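Local coordinates for glycosyl hydrolases family 31 family protein (Aspergillus niger, PDB 6DRU), which cleaves alpha-linked xylose from the non-reducing terminal glucose of xyloglucan oligosaccharides as a family 31 glycoside hydrolase, at residues A[527-541]-A[560-572]. Numbering follows the deposited sequence.
Sequences WWSGNIDTPEYRELY and RTCYFQDAYTCAN. With MAN (alpha-D-mannopyranose), chain C; BMA (beta-D-mannopyranose), chain B; NAG (2-acetamido-2-deoxy-beta-D-glucopyranose), chain D; BGC (beta-D-glucopyranose), chain G.
Y563 presents one face of its ring to the amide of N531, whose ND2 lies above the plane, offset toward the rim, and 3.3 Å from CE1; amide and ring planes are 65° apart. The Y563 hydroxyl lies at the edge of the W527 indole, which carries W528 CB over the centre of one face and O4 of a bound beta-D-glucopyranose over the opposite one. Deeper in, the R560 guanidinium has the Y537 hydroxyl centred over one face, with Y537 OH 3.0 Å from R560 CZ, while I532 CG2 and Y541 CE1 sit at its edge. These two polar ends find hydrogen-bond partners elsewhere: Y537 OH on G518 O, R560 NH1 on G519 O.

Backbone evidence for pairing is a single bridge between N531 and T561: T561 N donates to G530 O (2.9 Å) and I532 N to T561 O (3.0 Å). With CG anti to the backbone N (chi1 -161°), N531 directs OD1 forward to D533 N at 3.1 Å, forming an Asx turn, while ND2 lies over the Y563 ring. D533 OD2 takes two backbone donors, Y563 N at 2.6 Å through its anti lone pair and F564 N at 3.2 Å. Beside this grip, I532 CG1 packs on C562 CB at 3.7 Å.

T534 occupies the N-cap of helix 535-548, its OG1 accepting a weak bond from Y537 N. The arrangement thus joins a capped helix start to a loop closed by the C562-C570 disulfide, whose Q565 N donates to O4 of an alpha-D-mannopyranose of a protein-attached glycan, within the family 31 TIM-barrel domain.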
loop_
_atom_site.group_PDB
_atom_site.type_symbol
_atom_site.label_atom_id
_atom_site.label_comp_id
_atom_site.label_asym_id
_atom_site.label_seq_id
_atom_site.Cartn_x
_atom_site.Cartn_y
_atom_site.Cartn_z
ATOM N N TRP A 527 44.413 -11.864 15.903
ATOM C CA TRP A 527 45.031 -10.989 16.899
ATOM C C TRP A 527 45.954 -9.959 16.257
ATOM O O TRP A 527 46.033 -8.815 16.719
ATOM C CB TRP A 527 45.793 -11.821 17.934
ATOM C CG TRP A 527 47.022 -12.503 17.401
ATOM C CD1 TRP A 527 47.102 -13.763 16.887
ATOM C CD2 TRP A 527 48.346 -11.956 17.332
ATOM N NE1 TRP A 527 48.393 -14.036 16.502
ATOM C CE2 TRP A 527 49.175 -12.943 16.764
ATOM C CE3 TRP A 527 48.910 -10.728 17.693
ATOM C CZ2 TRP A 527 50.538 -12.740 16.549
ATOM C CZ3 TRP A 527 50.262 -10.529 17.479
ATOM C CH2 TRP A 527 51.061 -11.530 16.913
ATOM N N TRP A 528 46.655 -10.338 15.190
ATOM C CA TRP A 528 47.628 -9.458 14.555
ATOM C C TRP A 528 47.022 -8.558 13.486
ATOM O O TRP A 528 47.744 -7.734 12.914
ATOM C CB TRP A 528 48.767 -10.280 13.940
ATOM C CG TRP A 528 48.307 -11.340 12.982
ATOM C CD1 TRP A 528 48.134 -12.665 13.252
ATOM C CD2 TRP A 528 47.955 -11.163 11.604
ATOM N NE1 TRP A 528 47.703 -13.326 12.128
ATOM C CE2 TRP A 528 47.585 -12.426 11.102
ATOM C CE3 TRP A 528 47.921 -10.060 10.744
ATOM C CZ2 TRP A 528 47.180 -12.616 9.782
ATOM C CZ3 TRP A 528 47.520 -10.251 9.434
ATOM C CH2 TRP A 528 47.155 -11.519 8.966
ATOM N N SER A 529 45.729 -8.698 13.200
ATOM C CA SER A 529 45.111 -7.982 12.090
ATOM C C SER A 529 45.277 -6.476 12.245
ATOM O O SER A 529 44.884 -5.896 13.262
ATOM C CB SER A 529 43.629 -8.345 12.000
ATOM O OG SER A 529 42.989 -7.634 10.954
ATOM N N GLY A 530 45.870 -5.849 11.230
ATOM C CA GLY A 530 46.016 -4.412 11.180
ATOM C C GLY A 530 47.103 -3.827 12.053
ATOM O O GLY A 530 47.264 -2.600 12.066
ATOM N N ASN A 531 47.852 -4.651 12.781
ATOM C CA ASN A 531 48.890 -4.159 13.682
ATOM C C ASN A 531 50.178 -3.957 12.892
ATOM O O ASN A 531 50.849 -4.927 12.524
ATOM C CB ASN A 531 49.095 -5.121 14.849
ATOM C CG ASN A 531 49.799 -4.468 16.021
ATOM O OD1 ASN A 531 50.722 -3.672 15.842
ATOM N ND2 ASN A 531 49.358 -4.793 17.229
ATOM N N ILE A 532 50.532 -2.694 12.642
ATOM C CA ILE A 532 51.704 -2.376 11.835
ATOM C C ILE A 532 53.011 -2.709 12.534
ATOM O O ILE A 532 54.075 -2.631 11.910
ATOM C CB ILE A 532 51.697 -0.886 11.435
ATOM C CG1 ILE A 532 51.736 0.002 12.679
ATOM C CG2 ILE A 532 50.468 -0.563 10.603
ATOM C CD1 ILE A 532 52.064 1.447 12.381
ATOM N N ASP A 533 52.963 -3.076 13.814
ATOM C CA ASP A 533 54.158 -3.444 14.555
ATOM C C ASP A 533 54.364 -4.949 14.640
ATOM O O ASP A 533 55.406 -5.387 15.138
ATOM C CB ASP A 533 54.113 -2.855 15.970
ATOM C CG ASP A 533 54.195 -1.339 15.974
ATOM O OD1 ASP A 533 54.947 -0.780 15.146
ATOM O OD2 ASP A 533 53.517 -0.707 16.811
ATOM N N THR A 534 53.406 -5.747 14.173
ATOM C CA THR A 534 53.635 -7.185 14.198
ATOM C C THR A 534 54.189 -7.658 12.858
ATOM O O THR A 534 53.810 -7.129 11.807
ATOM C CB THR A 534 52.344 -7.939 14.504
ATOM O OG1 THR A 534 51.415 -7.755 13.429
ATOM C CG2 THR A 534 51.728 -7.437 15.803
ATOM N N PRO A 535 55.089 -8.644 12.874
ATOM C CA PRO A 535 55.594 -9.188 11.604
ATOM C C PRO A 535 54.515 -9.848 10.769
ATOM O O PRO A 535 54.637 -9.892 9.538
ATOM C CB PRO A 535 56.658 -10.200 12.053
ATOM C CG PRO A 535 57.001 -9.812 13.457
ATOM C CD PRO A 535 55.741 -9.260 14.040
ATOM N N GLU A 536 53.459 -10.361 11.404
ATOM C CA GLU A 536 52.401 -11.040 10.663
ATOM C C GLU A 536 51.699 -10.081 9.711
ATOM O O GLU A 536 51.527 -10.380 8.524
ATOM C CB GLU A 536 51.393 -11.661 11.632
ATOM C CG GLU A 536 51.906 -12.857 12.422
ATOM C CD GLU A 536 52.709 -12.458 13.650
ATOM O OE1 GLU A 536 53.020 -11.258 13.803
ATOM O OE2 GLU A 536 53.018 -13.347 14.472
ATOM N N TYR A 537 51.287 -8.914 10.214
ATOM C CA TYR A 537 50.600 -7.955 9.359
ATOM C C TYR A 537 51.560 -7.209 8.443
ATOM O O TYR A 537 51.167 -6.800 7.343
ATOM C CB TYR A 537 49.808 -6.950 10.197
ATOM C CG TYR A 537 49.078 -5.948 9.335
ATOM C CD1 TYR A 537 47.998 -6.339 8.556
ATOM C CD2 TYR A 537 49.493 -4.625 9.268
ATOM C CE1 TYR A 537 47.336 -5.436 7.754
ATOM C CE2 TYR A 537 48.836 -3.714 8.466
ATOM C CZ TYR A 537 47.759 -4.128 7.712
ATOM O OH TYR A 537 47.099 -3.229 6.911
ATOM N N ARG A 538 52.806 -7.008 8.874
ATOM C CA ARG A 538 53.798 -6.409 7.989
ATOM C C ARG A 538 53.960 -7.227 6.714
ATOM O O ARG A 538 54.142 -6.668 5.626
ATOM C CB ARG A 538 55.133 -6.266 8.717
ATOM C CG ARG A 538 55.203 -5.078 9.656
ATOM C CD ARG A 538 56.355 -5.222 10.628
ATOM N NE ARG A 538 56.699 -3.953 11.259
ATOM C CZ ARG A 538 57.694 -3.797 12.126
ATOM N NH1 ARG A 538 58.443 -4.835 12.468
ATOM N NH2 ARG A 538 57.940 -2.604 12.649
ATOM N N GLU A 539 53.899 -8.556 6.830
ATOM C CA GLU A 539 53.947 -9.406 5.644
ATOM C C GLU A 539 52.728 -9.177 4.760
ATOM O O GLU A 539 52.852 -9.005 3.542
ATOM C CB GLU A 539 54.042 -10.875 6.058
ATOM C CG GLU A 539 54.116 -11.845 4.890
ATOM C CD GLU A 539 53.892 -13.283 5.312
ATOM O OE1 GLU A 539 53.482 -13.507 6.471
ATOM O OE2 GLU A 539 54.125 -14.192 4.485
ATOM N N LEU A 540 51.537 -9.164 5.365
ATOM C CA LEU A 540 50.309 -8.959 4.601
ATOM C C LEU A 540 50.307 -7.609 3.896
ATOM O O LEU A 540 49.913 -7.513 2.728
ATOM C CB LEU A 540 49.095 -9.085 5.521
ATOM C CG LEU A 540 47.732 -8.775 4.898
ATOM C CD1 LEU A 540 47.479 -9.630 3.663
ATOM C CD2 LEU A 540 46.624 -8.966 5.922
ATOM N N TYR A 541 50.736 -6.551 4.589
ATOM C CA TYR A 541 50.696 -5.221 3.993
ATOM C C TYR A 541 51.630 -5.116 2.794
ATOM O O TYR A 541 51.275 -4.514 1.774
ATOM C CB TYR A 541 51.048 -4.158 5.033
ATOM C CG TYR A 541 51.024 -2.758 4.464
ATOM C CD1 TYR A 541 49.824 -2.083 4.287
ATOM C CD2 TYR A 541 52.197 -2.116 4.088
ATOM C CE1 TYR A 541 49.793 -0.807 3.759
ATOM C CE2 TYR A 541 52.176 -0.840 3.558
ATOM C CZ TYR A 541 50.970 -0.191 3.397
ATOM O OH TYR A 541 50.939 1.080 2.872
ATOM N N ARG A 560 44.650 1.465 11.108
ATOM C CA ARG A 560 45.621 0.533 11.660
ATOM C C ARG A 560 45.600 0.553 13.184
ATOM O O ARG A 560 45.131 1.503 13.816
ATOM C CB ARG A 560 47.028 0.868 11.162
ATOM C CG ARG A 560 47.149 0.997 9.652
ATOM C CD ARG A 560 47.098 -0.357 8.970
ATOM N NE ARG A 560 47.231 -0.234 7.523
ATOM C CZ ARG A 560 46.230 -0.403 6.665
ATOM N NH1 ARG A 560 45.021 -0.722 7.109
ATOM N NH2 ARG A 560 46.442 -0.268 5.363
ATOM N N THR A 561 46.121 -0.519 13.769
ATOM C CA THR A 561 46.455 -0.576 15.182
ATOM C C THR A 561 47.963 -0.758 15.317
ATOM O O THR A 561 48.658 -1.080 14.351
ATOM C CB THR A 561 45.686 -1.700 15.896
ATOM O OG1 THR A 561 46.096 -1.771 17.267
ATOM C CG2 THR A 561 45.917 -3.038 15.221
ATOM N N CYS A 562 48.479 -0.531 16.522
ATOM C CA CYS A 562 49.923 -0.508 16.710
ATOM C C CYS A 562 50.246 -0.620 18.193
ATOM O O CYS A 562 49.379 -0.461 19.055
ATOM C CB CYS A 562 50.537 0.763 16.109
ATOM S SG CYS A 562 49.923 2.331 16.795
ATOM N N TYR A 563 51.517 -0.912 18.475
ATOM C CA TYR A 563 52.029 -0.933 19.839
ATOM C C TYR A 563 52.634 0.396 20.268
ATOM O O TYR A 563 52.686 0.676 21.472
ATOM C CB TYR A 563 53.090 -2.027 19.992
ATOM C CG TYR A 563 52.568 -3.443 19.882
ATOM C CD1 TYR A 563 51.293 -3.776 20.321
ATOM C CD2 TYR A 563 53.358 -4.451 19.339
ATOM C CE1 TYR A 563 50.819 -5.077 20.222
ATOM C CE2 TYR A 563 52.893 -5.750 19.234
ATOM C CZ TYR A 563 51.625 -6.058 19.676
ATOM O OH TYR A 563 51.165 -7.353 19.571
ATOM N N PHE A 564 53.091 1.216 19.320
ATOM C CA PHE A 564 53.689 2.512 19.613
ATOM C C PHE A 564 53.047 3.561 18.719
ATOM O O PHE A 564 53.003 3.395 17.497
ATOM C CB PHE A 564 55.205 2.479 19.406
ATOM C CG PHE A 564 55.858 1.238 19.944
ATOM C CD1 PHE A 564 55.933 1.015 21.310
ATOM C CD2 PHE A 564 56.391 0.292 19.086
ATOM C CE1 PHE A 564 56.529 -0.129 21.807
ATOM C CE2 PHE A 564 56.989 -0.853 19.578
ATOM C CZ PHE A 564 57.058 -1.063 20.941
ATOM N N GLN A 565 52.566 4.642 19.331
ATOM C CA GLN A 565 51.800 5.667 18.637
ATOM C C GLN A 565 52.387 7.042 18.915
ATOM O O GLN A 565 52.737 7.358 20.056
ATOM C CB GLN A 565 50.334 5.628 19.072
ATOM C CG GLN A 565 49.360 6.210 18.072
ATOM C CD GLN A 565 47.925 6.049 18.523
ATOM O OE1 GLN A 565 47.544 5.007 19.055
ATOM N NE2 GLN A 565 47.119 7.083 18.314
ATOM N N ASP A 566 52.489 7.861 17.864
ATOM C CA ASP A 566 53.021 9.215 17.969
ATOM C C ASP A 566 52.141 10.219 17.230
ATOM O O ASP A 566 52.618 11.271 16.794
ATOM C CB ASP A 566 54.456 9.279 17.447
ATOM C CG ASP A 566 54.585 8.768 16.021
ATOM O OD1 ASP A 566 53.587 8.253 15.474
ATOM O OD2 ASP A 566 55.689 8.884 15.446
ATOM N N ALA A 567 50.857 9.911 17.082
ATOM C CA ALA A 567 49.924 10.800 16.402
ATOM C C ALA A 567 48.517 10.498 16.905
ATOM O O ALA A 567 48.332 9.762 17.880
ATOM C CB ALA A 567 50.036 10.648 14.882
ATOM N N TYR A 568 47.520 11.084 16.239
ATOM C CA TYR A 568 46.130 10.855 16.619
ATOM C C TYR A 568 45.733 9.398 16.407
ATOM O O TYR A 568 44.975 8.831 17.203
ATOM C CB TYR A 568 45.221 11.792 15.821
ATOM C CG TYR A 568 43.760 11.736 16.203
ATOM C CD1 TYR A 568 42.829 11.129 15.370
ATOM C CD2 TYR A 568 43.310 12.289 17.396
ATOM C CE1 TYR A 568 41.492 11.075 15.710
ATOM C CE2 TYR A 568 41.973 12.241 17.744
ATOM C CZ TYR A 568 41.069 11.631 16.898
ATOM O OH TYR A 568 39.737 11.576 17.236
ATOM N N THR A 569 46.233 8.777 15.340
ATOM C CA THR A 569 45.980 7.374 15.035
ATOM C C THR A 569 47.302 6.694 14.703
ATOM O O THR A 569 48.334 7.349 14.530
ATOM C CB THR A 569 44.996 7.212 13.865
ATOM O OG1 THR A 569 45.480 7.933 12.724
ATOM C CG2 THR A 569 43.625 7.743 14.244
ATOM N N CYS A 570 47.268 5.367 14.609
ATOM C CA CYS A 570 48.452 4.626 14.199
ATOM C C CYS A 570 48.823 4.961 12.757
ATOM O O CYS A 570 47.979 5.358 11.948
ATOM C CB CYS A 570 48.229 3.121 14.349
ATOM S SG CYS A 570 48.031 2.550 16.062
ATOM N N ALA A 571 50.105 4.800 12.441
ATOM C CA ALA A 571 50.650 5.272 11.178
ATOM C C ALA A 571 50.391 4.282 10.043
ATOM O O ALA A 571 50.073 3.108 10.257
ATOM C CB ALA A 571 52.152 5.529 11.307
ATOM N N ASN A 572 50.535 4.789 8.810
ATOM C CA ASN A 572 50.374 3.982 7.603
ATOM C C ASN A 572 51.305 4.470 6.496
ATOM O O ASN A 572 50.961 4.391 5.312
ATOM C CB ASN A 572 48.909 4.003 7.130
ATOM C CG ASN A 572 48.629 3.001 6.020
ATOM O OD1 ASN A 572 48.764 1.792 6.207
ATOM N ND2 ASN A 572 48.234 3.504 4.855
HETATM C C1 MAN C . 53.002 7.297 24.190
HETATM C C2 MAN C . 53.879 6.073 24.335
HETATM C C3 MAN C . 53.542 5.092 23.234
HETATM C C4 MAN C . 52.053 4.830 23.228
HETATM C C5 MAN C . 51.298 6.143 23.197
HETATM C C6 MAN C . 49.810 5.867 23.231
HETATM O O2 MAN C . 53.653 5.472 25.589
HETATM O O3 MAN C . 54.233 3.883 23.446
HETATM O O4 MAN C . 51.720 4.069 22.090
HETATM O O5 MAN C . 51.651 6.923 24.313
HETATM O O6 MAN C . 49.095 7.071 23.063
HETATM C C1 BMA B . 53.456 11.601 21.761
HETATM C C2 BMA B . 53.421 10.069 21.799
HETATM C C3 BMA B . 53.617 9.600 23.239
HETATM C C4 BMA B . 54.851 10.259 23.876
HETATM C C5 BMA B . 54.771 11.787 23.735
HETATM C C6 BMA B . 56.005 12.499 24.256
HETATM O O2 BMA B . 54.500 9.539 21.044
HETATM O O3 BMA B . 53.717 8.183 23.321
HETATM O O4 BMA B . 54.923 9.916 25.250
HETATM O O5 BMA B . 54.635 12.107 22.344
HETATM O O6 BMA B . 57.040 12.373 23.288
HETATM C C1 NAG D . 51.977 15.047 18.346
HETATM C C2 NAG D . 53.395 15.013 18.875
HETATM C C3 NAG D . 53.817 13.669 19.346
HETATM C C4 NAG D . 52.740 12.988 20.168
HETATM C C5 NAG D . 51.414 13.054 19.442
HETATM C C6 NAG D . 50.319 12.404 20.261
HETATM C C7 NAG D . 54.707 16.798 17.803
HETATM C C8 NAG D . 55.627 17.264 16.696
HETATM N N2 NAG D . 54.264 15.451 17.839
HETATM O O3 NAG D . 55.013 13.803 20.081
HETATM O O4 NAG D . 53.095 11.642 20.380
HETATM O O5 NAG D . 51.101 14.405 19.234
HETATM O O6 NAG D . 49.962 13.260 21.321
HETATM O O7 NAG D . 54.343 17.575 18.663
HETATM C C2 BGC G . 52.772 -14.319 19.732
HETATM C C3 BGC G . 51.459 -14.937 19.267
HETATM C C4 BGC G . 50.429 -14.941 20.391
HETATM C C5 BGC G . 50.329 -13.568 21.044
HETATM C C6 BGC G . 49.356 -13.591 22.217
HETATM C C1 BGC G . 52.531 -12.983 20.426
HETATM O O2 BGC G . 53.634 -14.124 18.606
HETATM O O3 BGC G . 51.693 -16.280 18.828
HETATM O O4 BGC G . 49.151 -15.313 19.864
HETATM O O5 BGC G . 51.617 -13.166 21.504
HETATM O O6 BGC G . 48.374 -12.564 22.042
HETATM O O HOH W 1 52.359 3.145 2.841
#